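Local coordinates for ATP-dependent CLP protease, putative (Plasmodium falciparum, PDB 2F6I), which probably cleaves proteins into small peptides as the serine-protease catalytic domain of an ATP-dependent Clp protease, a ClpP-type subunit in a fourteen-chain assembly, at residues S58-L63 and N93-D98; E84-L89 and L155-L160; V113-G118 and Y194-E199. All coordinates share one frame; numbering follows the deposited sequence.

Contact 1. Residues S58-L63 and N93-D98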
loop_
_atom_site.group_PDB
_atom_site.type_symbol
_atom_site.label_atom_id
_atom_site.label_comp_id
_atom_site.label_asym_id
_atom_site.label_seq_id
_atom_site.Cartn_x
_atom_site.Cartn_y
_atom_site.Cartn_z
ATOM N N SER C 58 -24.246 -25.193 14.600
ATOM C CA SER C 58 -23.644 -26.007 15.652
ATOM C C SER C 58 -24.438 -25.837 16.937
ATOM O O SER C 58 -24.796 -26.812 17.599
ATOM C CB SER C 58 -22.197 -25.580 15.905
ATOM O OG SER C 58 -21.377 -25.903 14.801
ATOM N N GLN C 59 -24.705 -24.580 17.273
ATOM C CA GLN C 59 -25.444 -24.231 18.476
ATOM C C GLN C 59 -26.863 -24.783 18.493
ATOM O O GLN C 59 -27.331 -25.262 19.527
ATOM C CB GLN C 59 -25.454 -22.709 18.635
ATOM C CG GLN C 59 -24.115 -22.160 19.108
ATOM C CD GLN C 59 -23.863 -20.741 18.652
ATOM O OE1 GLN C 59 -24.741 -19.881 18.732
ATOM N NE2 GLN C 59 -22.650 -20.483 18.178
ATOM N N LEU C 60 -27.546 -24.718 17.355
ATOM C CA LEU C 60 -28.908 -25.229 17.274
ATOM C C LEU C 60 -28.905 -26.738 17.476
ATOM O O LEU C 60 -29.679 -27.265 18.279
ATOM C CB LEU C 60 -29.536 -24.877 15.922
ATOM C CG LEU C 60 -29.889 -23.397 15.729
ATOM C CD1 LEU C 60 -30.287 -23.130 14.290
ATOM C CD2 LEU C 60 -31.012 -23.021 16.675
ATOM N N LEU C 61 -28.024 -27.429 16.759
ATOM C CA LEU C 61 -27.926 -28.879 16.880
ATOM C C LEU C 61 -27.558 -29.269 18.307
ATOM O O LEU C 61 -28.047 -30.271 18.830
ATOM C CB LEU C 61 -26.881 -29.429 15.904
ATOM C CG LEU C 61 -27.218 -29.317 14.416
ATOM C CD1 LEU C 61 -26.036 -29.781 13.584
ATOM C CD2 LEU C 61 -28.448 -30.153 14.108
ATOM N N TYR C 62 -26.701 -28.473 18.936
ATOM C CA TYR C 62 -26.283 -28.754 20.303
ATOM C C TYR C 62 -27.452 -28.643 21.266
ATOM O O TYR C 62 -27.702 -29.555 22.052
ATOM C CB TYR C 62 -25.167 -27.799 20.739
ATOM C CG TYR C 62 -24.785 -27.953 22.198
ATOM C CD1 TYR C 62 -25.455 -27.242 23.194
ATOM C CD2 TYR C 62 -23.780 -28.837 22.586
ATOM C CE1 TYR C 62 -25.134 -27.408 24.538
ATOM C CE2 TYR C 62 -23.453 -29.011 23.928
ATOM C CZ TYR C 62 -24.134 -28.293 24.898
ATOM O OH TYR C 62 -23.819 -28.463 26.229
ATOM N N LEU C 63 -28.164 -27.524 21.207
ATOM C CA LEU C 63 -29.305 -27.311 22.085
ATOM C C LEU C 63 -30.348 -28.409 21.906
ATOM O O LEU C 63 -30.763 -29.043 22.873
ATOM C CB LEU C 63 -29.941 -25.942 21.818
ATOM C CG LEU C 63 -29.128 -24.703 22.211
ATOM C CD1 LEU C 63 -29.883 -23.442 21.815
ATOM C CD2 LEU C 63 -28.865 -24.717 23.708
ATOM N N ASN C 93 -35.769 -26.223 10.649
ATOM C CA ASN C 93 -36.863 -27.176 10.524
ATOM C C ASN C 93 -36.451 -28.632 10.685
ATOM O O ASN C 93 -37.285 -29.532 10.604
ATOM C CB ASN C 93 -37.560 -26.971 9.181
ATOM C CG ASN C 93 -38.244 -25.625 9.086
ATOM O OD1 ASN C 93 -39.216 -25.358 9.794
ATOM N ND2 ASN C 93 -37.731 -24.762 8.219
ATOM N N TYR C 94 -35.165 -28.864 10.917
ATOM C CA TYR C 94 -34.668 -30.220 11.102
ATOM C C TYR C 94 -34.795 -30.611 12.577
ATOM O O TYR C 94 -35.225 -31.718 12.903
ATOM C CB TYR C 94 -33.201 -30.312 10.676
ATOM C CG TYR C 94 -32.589 -31.688 10.837
ATOM C CD1 TYR C 94 -31.219 -31.836 11.060
ATOM C CD2 TYR C 94 -33.370 -32.840 10.759
ATOM C CE1 TYR C 94 -30.644 -33.095 11.202
ATOM C CE2 TYR C 94 -32.804 -34.106 10.900
ATOM C CZ TYR C 94 -31.442 -34.225 11.122
ATOM O OH TYR C 94 -30.877 -35.470 11.270
ATOM N N ILE C 95 -34.428 -29.689 13.462
ATOM C CA ILE C 95 -34.490 -29.946 14.893
ATOM C C ILE C 95 -35.925 -30.045 15.406
ATOM O O ILE C 95 -36.851 -29.497 14.810
ATOM C CB ILE C 95 -33.738 -28.853 15.691
ATOM C CG1 ILE C 95 -34.403 -27.493 15.484
ATOM C CG2 ILE C 95 -32.289 -28.794 15.239
ATOM C CD1 ILE C 95 -33.805 -26.386 16.325
ATOM N N LYS C 96 -36.096 -30.757 16.514
ATOM C CA LYS C 96 -37.408 -30.942 17.121
ATOM C C LYS C 96 -37.879 -29.686 17.844
ATOM O O LYS C 96 -39.050 -29.316 17.756
ATOM C CB LYS C 96 -37.371 -32.121 18.100
ATOM C CG LYS C 96 -37.706 -33.470 17.468
ATOM C CD LYS C 96 -36.873 -33.745 16.225
ATOM C CE LYS C 96 -37.346 -35.002 15.507
ATOM N NZ LYS C 96 -36.621 -35.212 14.221
ATOM N N SER C 97 -36.960 -29.035 18.552
ATOM C CA SER C 97 -37.276 -27.822 19.298
ATOM C C SER C 97 -37.929 -26.763 18.420
ATOM O O SER C 97 -37.558 -26.579 17.260
ATOM C CB SER C 97 -36.010 -27.228 19.917
ATOM O OG SER C 97 -35.413 -28.119 20.836
ATOM N N ASP C 98 -38.910 -26.068 18.981
ATOM C CA ASP C 98 -39.581 -25.004 18.257
ATOM C C ASP C 98 -38.752 -23.747 18.463
ATOM O O ASP C 98 -38.093 -23.588 19.491
ATOM C CB ASP C 98 -40.998 -24.809 18.788
ATOM C CG ASP C 98 -41.971 -25.836 18.238
ATOM O OD1 ASP C 98 -41.676 -27.046 18.329
ATOM O OD2 ASP C 98 -43.033 -25.438 17.715
#
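I95 packs against both L60 and L61, joining helix 50-66 to the loop that leaves helix 82-94. Its two branches divide the work: CG2 rests on L61 CD2 at 4.2 Å, while CD1 points to L60 CD2 at 4.4 Å. With chi1 at 63° and chi2 extended, CD1 is carried toward L60 while CG2 is left facing L61. I95 CG2 also approaches the backbone O of L60, 4.3 Å away. This is the closed side: L60 and I95 are buried, and their side chains also touch I73 and I71 of strand 71-77. On the looser side, L61 CD2 lies 4.4 Å from Y94 CD1, approaching the ring obliquely, and both residues are partly exposed. No hydrogen bond spans the two segments. The turn beyond I95 is pinned instead by D64, which accepts from K96 N and is bonded to S97 OG. N93 O is bonded to T203 OG1 of a neighbouring subunit. Packing of this kind is characteristic of successive beta-alpha-beta crossovers on a parallel sheet: helix 50-66 leads into strand 71-77, and helix 82-94 into strand 99-104, as in the ClpP fold.

Contact 2. Residues E84-L89 and L155-L160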
loop_
_atom_site.group_PDB
_atom_site.type_symbol
_atom_site.label_atom_id
_atom_site.label_comp_id
_atom_site.label_asym_id
_atom_site.label_seq_id
_atom_site.Cartn_x
_atom_site.Cartn_y
_atom_site.Cartn_z
ATOM N N GLU C 84 -25.922 -20.020 2.767
ATOM C CA GLU C 84 -25.732 -20.196 4.196
ATOM C C GLU C 84 -27.033 -19.909 4.932
ATOM O O GLU C 84 -27.271 -20.431 6.022
ATOM C CB GLU C 84 -24.616 -19.276 4.694
ATOM C CG GLU C 84 -23.262 -19.569 4.060
ATOM C CD GLU C 84 -22.855 -21.031 4.205
ATOM O OE1 GLU C 84 -22.722 -21.503 5.356
ATOM O OE2 GLU C 84 -22.670 -21.711 3.168
ATOM N N GLY C 85 -27.876 -19.084 4.320
ATOM C CA GLY C 85 -29.151 -18.749 4.924
ATOM C C GLY C 85 -30.097 -19.926 4.819
ATOM O O GLY C 85 -30.741 -20.312 5.795
ATOM N N LEU C 86 -30.180 -20.503 3.625
ATOM C CA LEU C 86 -31.046 -21.648 3.396
ATOM C C LEU C 86 -30.567 -22.850 4.203
ATOM O O LEU C 86 -31.352 -23.739 4.530
ATOM C CB LEU C 86 -31.084 -21.978 1.904
ATOM C CG LEU C 86 -31.780 -20.888 1.084
ATOM C CD1 LEU C 86 -31.549 -21.110 -0.406
ATOM C CD2 LEU C 86 -33.269 -20.885 1.416
ATOM N N ALA C 87 -29.276 -22.868 4.528
ATOM C CA ALA C 87 -28.712 -23.954 5.320
ATOM C C ALA C 87 -29.245 -23.827 6.741
ATOM O O ALA C 87 -29.655 -24.813 7.357
ATOM C CB ALA C 87 -27.196 -23.872 5.322
ATOM N N ILE C 88 -29.237 -22.602 7.258
ATOM C CA ILE C 88 -29.735 -22.351 8.600
ATOM C C ILE C 88 -31.224 -22.684 8.649
ATOM O O ILE C 88 -31.718 -23.218 9.644
ATOM C CB ILE C 88 -29.527 -20.878 9.008
ATOM C CG1 ILE C 88 -28.031 -20.591 9.149
ATOM C CG2 ILE C 88 -30.247 -20.589 10.310
ATOM C CD1 ILE C 88 -27.711 -19.155 9.516
ATOM N N LEU C 89 -31.929 -22.375 7.565
ATOM C CA LEU C 89 -33.359 -22.646 7.482
ATOM C C LEU C 89 -33.605 -24.155 7.571
ATOM O O LEU C 89 -34.515 -24.598 8.274
ATOM C CB LEU C 89 -33.927 -22.096 6.170
ATOM C CG LEU C 89 -35.444 -21.911 6.091
ATOM C CD1 LEU C 89 -35.884 -20.870 7.112
ATOM C CD2 LEU C 89 -35.838 -21.470 4.688
ATOM N N LEU C 155 -29.975 -16.058 -9.361
ATOM C CA LEU C 155 -31.398 -15.871 -9.621
ATOM C C LEU C 155 -32.211 -17.005 -9.012
ATOM O O LEU C 155 -33.275 -16.778 -8.438
ATOM C CB LEU C 155 -31.667 -15.808 -11.127
ATOM C CG LEU C 155 -31.291 -14.510 -11.847
ATOM C CD1 LEU C 155 -31.466 -14.684 -13.347
ATOM C CD2 LEU C 155 -32.160 -13.371 -11.332
ATOM N N TYR C 156 -31.702 -18.224 -9.143
ATOM C CA TYR C 156 -32.376 -19.398 -8.609
ATOM C C TYR C 156 -32.540 -19.333 -7.094
ATOM O O TYR C 156 -33.597 -19.675 -6.563
ATOM C CB TYR C 156 -31.609 -20.668 -9.000
ATOM C CG TYR C 156 -32.058 -21.913 -8.267
ATOM C CD1 TYR C 156 -31.569 -22.210 -6.990
ATOM C CD2 TYR C 156 -32.990 -22.783 -8.833
ATOM C CE1 TYR C 156 -31.999 -23.340 -6.297
ATOM C CE2 TYR C 156 -33.427 -23.917 -8.146
ATOM C CZ TYR C 156 -32.928 -24.187 -6.881
ATOM O OH TYR C 156 -33.356 -25.301 -6.197
ATOM N N LEU C 157 -31.494 -18.891 -6.403
ATOM C CA LEU C 157 -31.532 -18.798 -4.948
ATOM C C LEU C 157 -32.478 -17.712 -4.452
ATOM O O LEU C 157 -33.050 -17.833 -3.370
ATOM C CB LEU C 157 -30.125 -18.561 -4.393
ATOM C CG LEU C 157 -29.138 -19.709 -4.636
ATOM C CD1 LEU C 157 -27.793 -19.368 -4.013
ATOM C CD2 LEU C 157 -29.690 -20.996 -4.040
ATOM N N LYS C 158 -32.641 -16.653 -5.240
ATOM C CA LYS C 158 -33.534 -15.565 -4.858
ATOM C C LYS C 158 -34.982 -15.986 -5.063
ATOM O O LYS C 158 -35.825 -15.776 -4.192
ATOM C CB LYS C 158 -33.243 -14.304 -5.677
ATOM C CG LYS C 158 -31.882 -13.693 -5.401
ATOM C CD LYS C 158 -31.989 -12.215 -5.046
ATOM C CE LYS C 158 -32.714 -12.005 -3.721
ATOM N NZ LYS C 158 -32.747 -10.567 -3.322
ATOM N N LYS C 159 -35.269 -16.581 -6.217
ATOM C CA LYS C 159 -36.622 -17.038 -6.512
ATOM C C LYS C 159 -37.045 -18.021 -5.427
ATOM O O LYS C 159 -38.182 -17.994 -4.956
ATOM C CB LYS C 159 -36.664 -17.708 -7.878
ATOM N N LEU C 160 -36.118 -18.884 -5.028
ATOM C CA LEU C 160 -36.386 -19.875 -3.994
ATOM C C LEU C 160 -36.624 -19.171 -2.662
ATOM O O LEU C 160 -37.505 -19.556 -1.894
ATOM C CB LEU C 160 -35.208 -20.848 -3.886
ATOM C CG LEU C 160 -35.325 -22.012 -2.897
ATOM C CD1 LEU C 160 -36.587 -22.812 -3.182
ATOM C CD2 LEU C 160 -34.096 -22.901 -3.011
#
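L86 sends one methyl to two leucines of helix 151-169. The apolar contacts come first: its CD1 lies 4.1 Å from L157 CD2 and the same 4.1 Å from L160 CD2, the leucines standing three residues apart on one side of their helix. L86 crosses both at a slant. CD1 is the branch anti to CA (chi2 168°), hence the farthest-reaching part of L86; L160 answers with its own extended branch, CD2. With the nearest CA atoms, those of L86 and L157, 8.8 Å apart, the helices meet through side-chain ends. L157 CD2 also lies in plane at the edge of the neighbouring Y156 ring, and L86 further touches Y164. Hydrogen bonds between the segments are absent; the backbone bonds stay within each helix, such as L89 N to G85 O and L160 N to Y156 O. Some polar partners lie in a neighbouring subunit: E84 OE1 bonds to N76 ND2 there, and its R130 makes a cation-pi contact with Y156. L155 packs on T151 of a third subunit. The placement is consistent with helix 151-169 being the long handle helix of ClpP, projecting from the globular head and joining the two heptameric rings.

Contact 3. Residues V113-G118 and Y194-E199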
loop_
_atom_site.group_PDB
_atom_site.type_symbol
_atom_site.label_atom_id
_atom_site.label_comp_id
_atom_site.label_asym_id
_atom_site.label_seq_id
_atom_site.Cartn_x
_atom_site.Cartn_y
_atom_site.Cartn_z
ATOM N N VAL C 113 -36.336 -13.829 6.393
ATOM C CA VAL C 113 -36.961 -15.125 6.162
ATOM C C VAL C 113 -36.854 -15.999 7.408
ATOM O O VAL C 113 -37.818 -16.665 7.794
ATOM C CB VAL C 113 -36.306 -15.863 4.981
ATOM C CG1 VAL C 113 -36.969 -17.214 4.788
ATOM C CG2 VAL C 113 -36.424 -15.026 3.714
ATOM N N ILE C 114 -35.680 -15.998 8.033
ATOM C CA ILE C 114 -35.470 -16.783 9.244
ATOM C C ILE C 114 -36.421 -16.270 10.318
ATOM O O ILE C 114 -37.018 -17.049 11.061
ATOM C CB ILE C 114 -34.016 -16.661 9.746
ATOM C CG1 ILE C 114 -33.066 -17.318 8.742
ATOM C CG2 ILE C 114 -33.877 -17.312 11.115
ATOM C CD1 ILE C 114 -31.598 -17.154 9.083
ATOM N N LEU C 115 -36.555 -14.950 10.394
ATOM C CA LEU C 115 -37.450 -14.327 11.359
ATOM C C LEU C 115 -38.867 -14.850 11.125
ATOM O O LEU C 115 -39.562 -15.235 12.063
ATOM C CB LEU C 115 -37.426 -12.805 11.182
ATOM C CG LEU C 115 -38.471 -11.961 11.920
ATOM C CD1 LEU C 115 -38.301 -12.097 13.429
ATOM C CD2 LEU C 115 -38.325 -10.508 11.493
ATOM N N ALA C 116 -39.272 -14.877 9.858
ATOM C CA ALA C 116 -40.606 -15.325 9.472
ATOM C C ALA C 116 -40.853 -16.826 9.622
ATOM O O ALA C 116 -42.003 -17.266 9.648
ATOM C CB ALA C 116 -40.892 -14.896 8.039
ATOM N N SER C 117 -39.788 -17.613 9.722
ATOM C CA SER C 117 -39.947 -19.055 9.858
ATOM C C SER C 117 -40.126 -19.506 11.303
ATOM O O SER C 117 -40.203 -20.701 11.578
ATOM C CB SER C 117 -38.751 -19.782 9.244
ATOM O OG SER C 117 -37.549 -19.412 9.892
ATOM N N GLY C 118 -40.196 -18.552 12.224
ATOM C CA GLY C 118 -40.370 -18.905 13.622
ATOM C C GLY C 118 -41.694 -19.608 13.851
ATOM O O GLY C 118 -42.577 -19.564 12.993
ATOM N N TYR C 194 -47.859 -7.727 6.885
ATOM C CA TYR C 194 -47.292 -8.427 5.739
ATOM C C TYR C 194 -47.300 -9.928 6.016
ATOM O O TYR C 194 -47.331 -10.741 5.093
ATOM C CB TYR C 194 -45.855 -7.962 5.502
ATOM C CG TYR C 194 -45.346 -8.157 4.088
ATOM C CD1 TYR C 194 -45.607 -7.211 3.096
ATOM C CD2 TYR C 194 -44.587 -9.274 3.747
ATOM C CE1 TYR C 194 -45.121 -7.370 1.802
ATOM C CE2 TYR C 194 -44.096 -9.444 2.454
ATOM C CZ TYR C 194 -44.365 -8.489 1.488
ATOM O OH TYR C 194 -43.864 -8.645 0.215
ATOM N N GLY C 195 -47.266 -10.288 7.296
ATOM C CA GLY C 195 -47.274 -11.691 7.670
ATOM C C GLY C 195 -45.903 -12.241 8.026
ATOM O O GLY C 195 -45.709 -13.459 8.057
ATOM N N ILE C 196 -44.952 -11.349 8.296
ATOM C CA ILE C 196 -43.594 -11.752 8.657
ATOM C C ILE C 196 -43.498 -12.052 10.150
ATOM O O ILE C 196 -42.832 -13.000 10.557
ATOM C CB ILE C 196 -42.569 -10.655 8.280
ATOM C CG1 ILE C 196 -42.497 -10.529 6.756
ATOM C CG2 ILE C 196 -41.194 -10.991 8.853
ATOM C CD1 ILE C 196 -41.635 -9.385 6.266
ATOM N N ILE C 197 -44.161 -11.237 10.961
ATOM C CA ILE C 197 -44.170 -11.440 12.406
ATOM C C ILE C 197 -45.616 -11.509 12.875
ATOM O O ILE C 197 -46.519 -11.009 12.205
ATOM C CB ILE C 197 -43.463 -10.291 13.159
ATOM C CG1 ILE C 197 -44.129 -8.956 12.818
ATOM C CG2 ILE C 197 -41.983 -10.277 12.810
ATOM C CD1 ILE C 197 -43.567 -7.773 13.571
ATOM N N ASP C 198 -45.833 -12.124 14.030
ATOM C CA ASP C 198 -47.177 -12.261 14.568
ATOM C C ASP C 198 -47.593 -11.074 15.428
ATOM O O ASP C 198 -48.756 -10.674 15.416
ATOM C CB ASP C 198 -47.281 -13.550 15.377
ATOM C CG ASP C 198 -46.837 -14.761 14.587
ATOM O OD1 ASP C 198 -47.429 -15.025 13.519
ATOM O OD2 ASP C 198 -45.893 -15.447 15.029
ATOM N N GLU C 199 -46.651 -10.506 16.173
ATOM C CA GLU C 199 -46.985 -9.370 17.021
ATOM C C GLU C 199 -45.833 -8.428 17.328
ATOM O O GLU C 199 -44.665 -8.817 17.318
ATOM C CB GLU C 199 -47.606 -9.863 18.331
ATOM C CG GLU C 199 -46.842 -10.985 19.002
ATOM C CD GLU C 199 -47.552 -11.507 20.238
ATOM O OE1 GLU C 199 -48.754 -11.840 20.136
ATOM O OE2 GLU C 199 -46.909 -11.589 21.310
#
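L115 leans on the two isoleucines I196 and I197, and its contact grows along the side chain. CB points toward 194-199 but stands back, its nearer methyl being I196 CG2 at 4.8 Å from L115 CB. With CG anti to the backbone N (chi1 169°), the branch point comes to 4.0 Å from I197 CG2, and CD1 stays beside that methyl at 4.2 Å. CD2 is the busiest tip: 3.9 Å from I197 CG2 and equally 3.9 Å from I196 CG2, it sits at both methyls at once. L115 runs at about a right angle to I196 and at a slant to I197. One residue on, A116 adds a backbone contact: its CA directs a C-H toward I196 O at 3.4 Å, with 147° at the hydrogen, and its CB lies against I196 CG2. Helix 109-116 is thus joined at its C-terminal end to the segment that links helix 188-194 to strand 199-200, an edge strand of the parallel sheet within this chain. In ClpP relatives the opposite, N-terminal end of this helix carries the nucleophilic serine; H134, the predicted active-site histidine, has its side chain about 10 Å from that of I196. The linking segment starts in a Schellman motif, where G195 takes positive phi to end helix 188-194. S117 finishes the other helix by turning OG back to I114 O at 2.7 Å, tilted 28° from the carbonyl plane, and that oxygen also accepts from S117 N on the same face. R123 serves both segments, with NH1 bonded to A116 O and NH2 in a salt bridge to D198 OD1, while L115 O accepts from T101 OG1.

In the fold
From the N terminus, helix 50-66 opens contact 1, which closes at 93-98, where helix 82-94 ends. Contact 2 starts at 84-89, inside that span, and closes only at 155-160, so the two cross and share helix 82-94. Contact 3 opens at 113-118, before contact 2 has closed, and ends at 194-199; these two also cross, whereas contacts 1 and 3 follow in series. Contacts 2 and 3 touch through L89 with S117 and I88 with I114. Together they tie the early crossover helices to helix 151-169 and to the approach to the last strand; contacts 1 and 2 also face a neighbouring subunit.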